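Local coordinates for protein scribble homolog (Homo sapiens, PDB 6EEY), which probably scaffolds cell-polarity complexes, its fourth PDZ domain belonging to a family that binds the C-terminal tails of partner proteins such as receptors, at residues L57-Q69 with L82-C95. The protein carries 1 engineered substitution. Numbering follows the deposited sequence.
Sequences LRVGLRLLEVNQQ and LLRSVGDTLTVLVC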
ATOM      1  N   LEU A  57     -10.880  -1.152   0.186  1.00  2.95           N
ATOM      2  CA  LEU A  57      -9.657  -1.911   0.387  1.00  3.49           C
ATOM      3  C   LEU A  57      -9.845  -2.966   1.464  1.00  3.54           C
ATOM      4  O   LEU A  57     -10.599  -2.790   2.421  1.00  4.15           O
ATOM      5  CB  LEU A  57      -8.519  -0.984   0.772  1.00  3.65           C
ATOM      6  CG  LEU A  57      -8.054  -0.022  -0.314  1.00  3.18           C
ATOM      7  CD1 LEU A  57      -6.969   0.873   0.237  1.00  5.01           C
ATOM      8  CD2 LEU A  57      -7.554  -0.743  -1.541  1.00  5.18           C
ATOM      9  N   ARG A  58      -9.119  -4.069   1.299  1.00  4.08           N
ATOM     10  CA  ARG A  58      -9.165  -5.202   2.201  1.00  3.95           C
ATOM     11  C   ARG A  58      -7.756  -5.718   2.434  1.00  4.25           C
ATOM     12  O   ARG A  58      -6.861  -5.572   1.593  1.00  4.74           O
ATOM     13  CB  ARG A  58     -10.006  -6.352   1.620  1.00  5.72           C
ATOM     14  CG  ARG A  58     -11.485  -6.081   1.555  1.00  6.66           C
ATOM     15  CD  ARG A  58     -12.052  -6.133   2.958  1.00  7.55           C
ATOM     16  NE  ARG A  58     -13.495  -5.938   2.988  1.00  6.76           N
ATOM     17  CZ  ARG A  58     -14.086  -4.760   2.848  1.00  5.79           C
ATOM     18  NH1 ARG A  58     -13.370  -3.671   2.669  1.00  6.18           N
ATOM     19  NH2 ARG A  58     -15.404  -4.664   2.910  1.00  8.58           N
ATOM     20  N   VAL A  59      -7.591  -6.362   3.583  1.00  3.95           N
ATOM     21  CA  VAL A  59      -6.415  -7.174   3.829  1.00  5.06           C
ATOM     22  C   VAL A  59      -6.229  -8.147   2.698  1.00  5.40           C
ATOM     23  O   VAL A  59      -7.193  -8.726   2.187  1.00  6.15           O
ATOM     24  CB  VAL A  59      -6.566  -7.896   5.180  1.00  5.32           C
ATOM     25  CG1 VAL A  59      -5.494  -8.946   5.341  1.00  6.36           C
ATOM     26  CG2 VAL A  59      -6.526  -6.887   6.326  1.00  6.87           C
ATOM     27  N   GLY A  60      -4.981  -8.313   2.291  1.00  4.72           N
ATOM     28  CA  GLY A  60      -4.611  -9.278   1.284  1.00  5.86           C
ATOM     29  C   GLY A  60      -4.405  -8.696  -0.089  1.00  5.00           C
ATOM     30  O   GLY A  60      -3.815  -9.368  -0.946  1.00  7.16           O
ATOM     31  N   LEU A  61      -4.849  -7.478  -0.334  1.00  3.88           N
ATOM     32  CA  LEU A  61      -4.606  -6.877  -1.629  1.00  4.25           C
ATOM     33  C   LEU A  61      -3.123  -6.608  -1.823  1.00  4.51           C
ATOM     34  O   LEU A  61      -2.413  -6.202  -0.898  1.00  4.97           O
ATOM     35  CB  LEU A  61      -5.352  -5.555  -1.772  1.00  4.63           C
ATOM     36  CG  LEU A  61      -6.867  -5.677  -1.793  1.00  6.48           C
ATOM     37  CD1 LEU A  61      -7.481  -4.314  -1.942  1.00  6.55           C
ATOM     38  CD2 LEU A  61      -7.362  -6.593  -2.889  1.00 12.37           C
ATOM     39  N   ARG A  62      -2.660  -6.847  -3.040  1.00  4.28           N
ATOM     40  CA  ARG A  62      -1.327  -6.463  -3.472  1.00  4.74           C
ATOM     41  C   ARG A  62      -1.337  -4.979  -3.799  1.00  4.61           C
ATOM     42  O   ARG A  62      -2.229  -4.503  -4.507  1.00  5.53           O
ATOM     43  CB  ARG A  62      -0.985  -7.286  -4.716  1.00  6.53           C
ATOM     44  CG  ARG A  62       0.285  -6.917  -5.466  1.00  8.99           C
ATOM     45  CD  ARG A  62       1.466  -7.552  -4.828  1.00 10.92           C
ATOM     46  NE  ARG A  62       2.707  -7.291  -5.553  1.00  7.76           N
ATOM     47  CZ  ARG A  62       3.296  -8.115  -6.414  1.00  7.28           C
ATOM     48  NH1 ARG A  62       2.757  -9.287  -6.729  1.00  8.11           N
ATOM     49  NH2 ARG A  62       4.450  -7.756  -6.953  1.00  7.22           N
ATOM     50  N   LEU A  63      -0.378  -4.241  -3.263  1.00  3.93           N
ATOM     51  CA  LEU A  63      -0.280  -2.803  -3.451  1.00  4.21           C
ATOM     52  C   LEU A  63       0.939  -2.533  -4.319  1.00  3.64           C
ATOM     53  O   LEU A  63       2.074  -2.781  -3.892  1.00  4.14           O
ATOM     54  CB  LEU A  63      -0.133  -2.150  -2.089  1.00  5.56           C
ATOM     55  CG  LEU A  63      -0.025  -0.645  -2.109  1.00  4.43           C
ATOM     56  CD1 LEU A  63      -1.247   0.018  -2.707  1.00  5.50           C
ATOM     57  CD2 LEU A  63       0.188  -0.146  -0.690  1.00  6.65           C
ATOM     58  N   LEU A  64       0.708  -2.055  -5.541  1.00  3.15           N
ATOM     59  CA  LEU A  64       1.770  -1.844  -6.513  1.00  3.62           C
ATOM     60  C   LEU A  64       2.283  -0.415  -6.557  1.00  3.55           C
ATOM     61  O   LEU A  64       3.479  -0.202  -6.795  1.00  4.16           O
ATOM     62  CB  LEU A  64       1.303  -2.222  -7.915  1.00  4.47           C
ATOM     63  CG  LEU A  64       1.013  -3.704  -8.136  1.00  5.27           C
ATOM     64  CD1 LEU A  64       0.355  -3.938  -9.471  1.00 11.96           C
ATOM     65  CD2 LEU A  64       2.287  -4.529  -8.056  1.00  8.64           C
ATOM     66  N   GLU A  65       1.414   0.564  -6.354  1.00  3.17           N
ATOM     67  CA  GLU A  65       1.789   1.955  -6.448  1.00  4.19           C
ATOM     68  C   GLU A  65       0.959   2.739  -5.455  1.00  3.32           C
ATOM     69  O   GLU A  65      -0.183   2.376  -5.155  1.00  3.37           O
ATOM     70  CB  GLU A  65       1.517   2.573  -7.822  1.00  3.76           C
ATOM     71  CG  GLU A  65       2.259   1.907  -8.942  1.00  4.73           C
ATOM     72  CD  GLU A  65       2.087   2.587 -10.289  1.00  5.20           C
ATOM     73  OE1 GLU A  65       2.818   2.198 -11.220  1.00  6.99           O
ATOM     74  OE2 GLU A  65       1.255   3.495 -10.430  1.00  5.84           O
ATOM     75  N   VAL A  66       1.530   3.833  -4.988  1.00  2.90           N
ATOM     76  CA  VAL A  66       0.824   4.829  -4.193  1.00  3.91           C
ATOM     77  C   VAL A  66       1.100   6.158  -4.863  1.00  3.72           C
ATOM     78  O   VAL A  66       2.256   6.487  -5.132  1.00  4.98           O
ATOM     79  CB  VAL A  66       1.333   4.843  -2.742  1.00  4.04           C
ATOM     80  CG1 VAL A  66       0.664   5.939  -1.931  1.00  5.43           C
ATOM     81  CG2 VAL A  66       1.077   3.510  -2.077  1.00  6.29           C
ATOM     82  N   ASN A  67       0.051   6.911  -5.143  1.00  4.18           N
ATOM     83  CA  ASN A  67       0.171   8.203  -5.815  1.00  4.65           C
ATOM     84  C   ASN A  67       1.067   8.107  -7.048  1.00  5.42           C
ATOM     85  O   ASN A  67       1.955   8.940  -7.284  1.00  5.53           O
ATOM     86  CB  ASN A  67       0.612   9.306  -4.855  1.00  5.11           C
ATOM     87  CG  ASN A  67      -0.499   9.712  -3.903  1.00  5.03           C
ATOM     88  OD1 ASN A  67      -1.664   9.372  -4.109  1.00  5.49           O
ATOM     89  ND2 ASN A  67      -0.156  10.462  -2.875  1.00  5.77           N
ATOM     90  N   GLN A  68       0.817   7.057  -7.830  1.00  5.14           N
ATOM     91  CA  GLN A  68       1.431   6.818  -9.127  1.00  6.33           C
ATOM     92  C   GLN A  68       2.868   6.373  -9.050  1.00  5.92           C
ATOM     93  O   GLN A  68       3.524   6.297 -10.084  1.00  7.20           O
ATOM     94  CB  GLN A  68       1.370   8.036 -10.056  1.00  8.26           C
ATOM     95  CG  GLN A  68       0.043   8.752 -10.056  1.00 12.18           C
ATOM     96  CD  GLN A  68      -1.060   7.908 -10.615  1.00 15.84           C
ATOM     97  OE1 GLN A  68      -0.855   7.157 -11.565  1.00 15.69           O
ATOM     98  NE2 GLN A  68      -2.252   8.022 -10.031  1.00 21.34           N
ATOM     99  N   GLN A  69       3.384   6.079  -7.864  1.00  6.33           N
ATOM    100  CA  GLN A  69       4.783   5.726  -7.676  1.00  6.50           C
ATOM    101  C   GLN A  69       4.906   4.269  -7.273  1.00  4.19           C
ATOM    102  O   GLN A  69       4.237   3.810  -6.349  1.00  5.12           O
ATOM    103  CB  GLN A  69       5.401   6.640  -6.633  1.00  6.96           C
ATOM    104  CG  GLN A  69       5.430   8.076  -7.132  1.00 11.40           C
ATOM    105  CD  GLN A  69       5.496   9.090  -6.024  1.00 15.33           C
ATOM    106  OE1 GLN A  69       6.539   9.261  -5.392  1.00 17.38           O
ATOM    107  NE2 GLN A  69       4.376   9.765  -5.767  1.00 16.60           N
ATOM    108  N   LEU A  82       4.772   7.190   1.770  1.00  5.13           N
ATOM    109  CA  LEU A  82       3.890   7.460   0.641  1.00  4.64           C
ATOM    110  C   LEU A  82       2.436   7.369   1.068  1.00  4.00           C
ATOM    111  O   LEU A  82       1.608   8.165   0.631  1.00  4.50           O
ATOM    112  CB  LEU A  82       4.181   6.519  -0.521  1.00  5.40           C
ATOM    113  CG  LEU A  82       5.378   6.919  -1.376  1.00  5.88           C
ATOM    114  CD1 LEU A  82       5.783   5.767  -2.263  1.00  8.13           C
ATOM    115  CD2 LEU A  82       5.061   8.146  -2.217  1.00 12.18           C
ATOM    116  N   LEU A  83       2.109   6.401   1.920  1.00  4.08           N
ATOM    117  CA  LEU A  83       0.737   6.235   2.391  1.00  3.57           C
ATOM    118  C   LEU A  83       0.308   7.354   3.323  1.00  4.34           C
ATOM    119  O   LEU A  83      -0.887   7.452   3.621  1.00  5.17           O
ATOM    120  CB  LEU A  83       0.582   4.875   3.057  1.00  5.21           C
ATOM    121  CG  LEU A  83       0.659   3.686   2.101  1.00  5.65           C
ATOM    122  CD1 LEU A  83       0.901   2.392   2.851  1.00  6.25           C
ATOM    123  CD2 LEU A  83      -0.612   3.598   1.275  1.00  6.09           C
ATOM    124  N   ARG A  84       1.240   8.200   3.762  1.00  4.49           N
ATOM    125  CA  ARG A  84       0.965   9.355   4.607  1.00  5.38           C
ATOM    126  C   ARG A  84       1.102  10.666   3.847  1.00  5.92           C
ATOM    127  O   ARG A  84       1.114  11.734   4.459  1.00  6.67           O
ATOM    128  CB  ARG A  84       1.865   9.342   5.839  1.00  7.27           C
ATOM    129  CG  ARG A  84       1.572   8.135   6.713  1.00 11.23           C
ATOM    130  CD  ARG A  84       2.674   7.851   7.713  1.00  9.79           C
ATOM    131  NE  ARG A  84       2.865   8.929   8.680  1.00 18.45           N
ATOM    132  CZ  ARG A  84       2.296   8.982   9.886  1.00 18.62           C
ATOM    133  NH1 ARG A  84       2.559  10.006  10.688  1.00 19.36           N
ATOM    134  NH2 ARG A  84       1.468   8.027  10.288  1.00 18.53           N
ATOM    135  N   SER A  85       1.147  10.614   2.532  1.00  4.33           N
ATOM    136  CA  SER A  85       1.281  11.809   1.724  1.00  5.36           C
ATOM    137  C   SER A  85       0.136  12.761   2.020  1.00  5.65           C
ATOM    138  O   SER A  85      -1.009  12.354   2.219  1.00  5.72           O
ATOM    139  CB  SER A  85       1.229  11.455   0.236  1.00  5.95           C
ATOM    140  OG  SER A  85       2.305  10.623  -0.155  1.00  6.37           O
ATOM    141  N   VAL A  86       0.438  14.049   1.997  1.00  5.28           N
ATOM    142  CA  VAL A  86      -0.611  15.022   2.206  1.00  5.89           C
ATOM    143  C   VAL A  86      -1.553  15.023   1.006  1.00  5.82           C
ATOM    144  O   VAL A  86      -1.240  14.539  -0.091  1.00  5.82           O
ATOM    145  CB  VAL A  86      -0.077  16.433   2.509  1.00 11.54           C
ATOM    146  CG1 VAL A  86       0.847  16.406   3.717  1.00 12.00           C
ATOM    147  CG2 VAL A  86       0.617  16.995   1.313  1.00 11.39           C
ATOM    148  N   GLY A  87      -2.723  15.598   1.218  1.00  5.37           N
ATOM    149  CA  GLY A  87      -3.706  15.728   0.179  1.00  5.46           C
ATOM    150  C   GLY A  87      -5.057  15.247   0.640  1.00  3.78           C
ATOM    151  O   GLY A  87      -5.163  14.464   1.594  1.00  4.92           O
ATOM    152  N   ASP A  88      -6.108  15.718  -0.006  1.00  3.90           N
ATOM    153  CA  ASP A  88      -7.445  15.295   0.387  1.00  4.78           C
ATOM    154  C   ASP A  88      -7.888  14.031  -0.331  1.00  3.78           C
ATOM    155  O   ASP A  88      -9.011  13.563  -0.119  1.00  4.26           O
ATOM    156  CB  ASP A  88      -8.456  16.441   0.284  1.00  6.92           C
ATOM    157  CG  ASP A  88      -8.564  17.026  -1.075  1.00  8.89           C
ATOM    158  OD1 ASP A  88      -8.307  16.331  -2.068  1.00  9.85           O
ATOM    159  OD2 ASP A  88      -8.932  18.220  -1.158  1.00  9.05           O
ATOM    160  N   THR A  89      -7.039  13.457  -1.162  1.00  4.42           N
ATOM    161  CA  THR A  89      -7.255  12.106  -1.648  1.00  4.89           C
ATOM    162  C   THR A  89      -5.887  11.441  -1.711  1.00  4.50           C
ATOM    163  O   THR A  89      -4.844  12.097  -1.638  1.00  5.46           O
ATOM    164  CB  THR A  89      -7.878  12.074  -3.047  1.00  6.49           C
ATOM    165  OG1 THR A  89      -6.970  12.677  -3.972  1.00  8.41           O
ATOM    166  CG2 THR A  89      -9.215  12.797  -3.099  1.00  7.54           C
ATOM    167  N   LEU A  90      -5.892  10.128  -1.858  1.00  3.92           N
ATOM    168  CA  LEU A  90      -4.680   9.362  -2.079  1.00  3.28           C
ATOM    169  C   LEU A  90      -5.062   8.244  -3.028  1.00  3.84           C
ATOM    170  O   LEU A  90      -6.136   7.653  -2.899  1.00  4.71           O
ATOM    171  CB  LEU A  90      -4.133   8.858  -0.750  1.00  6.22           C
ATOM    172  CG  LEU A  90      -2.806   8.108  -0.863  1.00  5.29           C
ATOM    173  CD1 LEU A  90      -1.909   8.447   0.312  1.00  9.76           C
ATOM    174  CD2 LEU A  90      -3.052   6.608  -0.941  1.00  6.58           C
ATOM    175  N   THR A  91      -4.198   7.940  -3.975  1.00  3.25           N
ATOM    176  CA  THR A  91      -4.498   6.925  -4.978  1.00  4.77           C
ATOM    177  C   THR A  91      -3.628   5.702  -4.751  1.00  4.13           C
ATOM    178  O   THR A  91      -2.445   5.816  -4.420  1.00  5.18           O
ATOM    179  CB  THR A  91      -4.291   7.502  -6.379  1.00  7.19           C
ATOM    180  OG1 THR A  91      -5.220   8.579  -6.589  1.00 10.57           O
ATOM    181  CG2 THR A  91      -4.464   6.458  -7.458  1.00 10.56           C
ATOM    182  N   VAL A  92      -4.220   4.536  -4.918  1.00  4.22           N
ATOM    183  CA  VAL A  92      -3.474   3.294  -4.837  1.00  3.47           C
ATOM    184  C   VAL A  92      -3.751   2.476  -6.081  1.00  3.13           C
ATOM    185  O   VAL A  92      -4.850   2.520  -6.650  1.00  4.16           O
ATOM    186  CB  VAL A  92      -3.799   2.467  -3.576  1.00  4.95           C
ATOM    187  CG1 VAL A  92      -3.335   3.216  -2.326  1.00  5.91           C
ATOM    188  CG2 VAL A  92      -5.278   2.130  -3.496  1.00  5.34           C
ATOM    189  N   LEU A  93      -2.773   1.689  -6.468  1.00  2.86           N
ATOM    190  CA  LEU A  93      -2.908   0.707  -7.540  1.00  2.74           C
ATOM    191  C   LEU A  93      -2.789  -0.657  -6.898  1.00  3.26           C
ATOM    192  O   LEU A  93      -1.752  -0.968  -6.300  1.00  3.76           O
ATOM    193  CB  LEU A  93      -1.806   0.895  -8.579  1.00  3.66           C
ATOM    194  CG  LEU A  93      -1.944   0.085  -9.864  1.00  4.06           C
ATOM    195  CD1 LEU A  93      -3.139   0.573 -10.682  1.00  6.17           C
ATOM    196  CD2 LEU A  93      -0.683   0.150 -10.694  1.00  4.97           C
ATOM    197  N   VAL A  94      -3.850  -1.448  -6.975  1.00  2.65           N
ATOM    198  CA  VAL A  94      -3.931  -2.688  -6.239  1.00  3.91           C
ATOM    199  C   VAL A  94      -4.417  -3.802  -7.146  1.00  5.95           C
ATOM    200  O   VAL A  94      -4.943  -3.574  -8.232  1.00  6.52           O
ATOM    201  CB  VAL A  94      -4.876  -2.596  -5.024  1.00  4.77           C
ATOM    202  CG1 VAL A  94      -4.385  -1.595  -4.043  1.00  6.52           C
ATOM    203  CG2 VAL A  94      -6.295  -2.253  -5.436  1.00  7.02           C
ATOM    204  N   CYS A  95      -4.264  -5.023  -6.655  1.00  6.33           N
ATOM    205  CA  CYS A  95      -4.950  -6.160  -7.245  1.00  7.18           C
ATOM    206  C   CYS A  95      -5.131  -7.291  -6.232  1.00  9.69           C
ATOM    207  O   CYS A  95      -4.586  -7.285  -5.126  1.00  9.50           O
ATOM    208  CB  CYS A  95      -4.183  -6.649  -8.469  1.00  9.31           C
ATOM    209  SG  CYS A  95      -2.641  -7.383  -8.016  1.00 14.78           S
ATOM    210  OXT CYS A  95      -5.862  -8.253  -6.513  1.00 14.16           O
TER
HETATM  211  O   HOH W   1      -4.460  -9.832  -3.605  1.00 13.30           O
HETATM  212  O   HOH W   2      -2.101  11.976  -1.326  1.00  6.85           O
HETATM  213  O   HOH W   3      -1.146   5.061  -7.314  1.00  7.63           O
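The strand ending at Val66 runs antiparallel to the C-terminal strand, pairing Leu63 with Val94, Glu65 with Leu93 and Val66 with Val92; the strand axes approach to 4.7 Å at 149°. Backbone bonds join Arg62 and Cys95 in both directions; then Leu64 N binds Leu93 O while Leu93 N binds Glu65 O. Leu64 and Glu65 thus both face Leu93, a classic beta bulge that shifts the register by one. Beyond it a type I' turn, Val66 to Gln69, reverses the chain, and Asn67 suits its left-handed backbone.

Asn67 also prolongs the pairing: its N binds Thr91 O, and its side-chain OD1 takes over the carbonyl's role, receiving Thr91 N at 2.9 Å in a nearly straight bond (178°). Its CG stands beside its own backbone N (chi1 -73°), which brings the amide across Leu90; ND2 donates to a water that in turn donates to Val86 O and Thr89 O. An alanine here is likely to leave Thr91 N without its acceptor and cost the water one of its three partners.

Branched aliphatic residues suit the buried inner face, needing no polar partner there. The side chains of Leu63 and Val92 cross at about a right angle, Leu63 CD1 lying 3.6 Å from Val92 CB, and Leu57 CD2 meets Val94 CG1 at 4.1 Å. Val66 divides its methyls, CG1 against Leu82 CB (3.8 Å) and CG2 against Leu83 CD2 (3.8 Å), seating the end of helix 76-83 beneath the sheet. On the other face Glu65 lies alongside Leu93, pointing the same way, its methylene CG 3.8 Å from Leu93 CD2.

Apolar packing thus ties the C-terminal strand and helix 76-83 into the PDZ fold, while an asparagine carries the polar pairing past the strand's end.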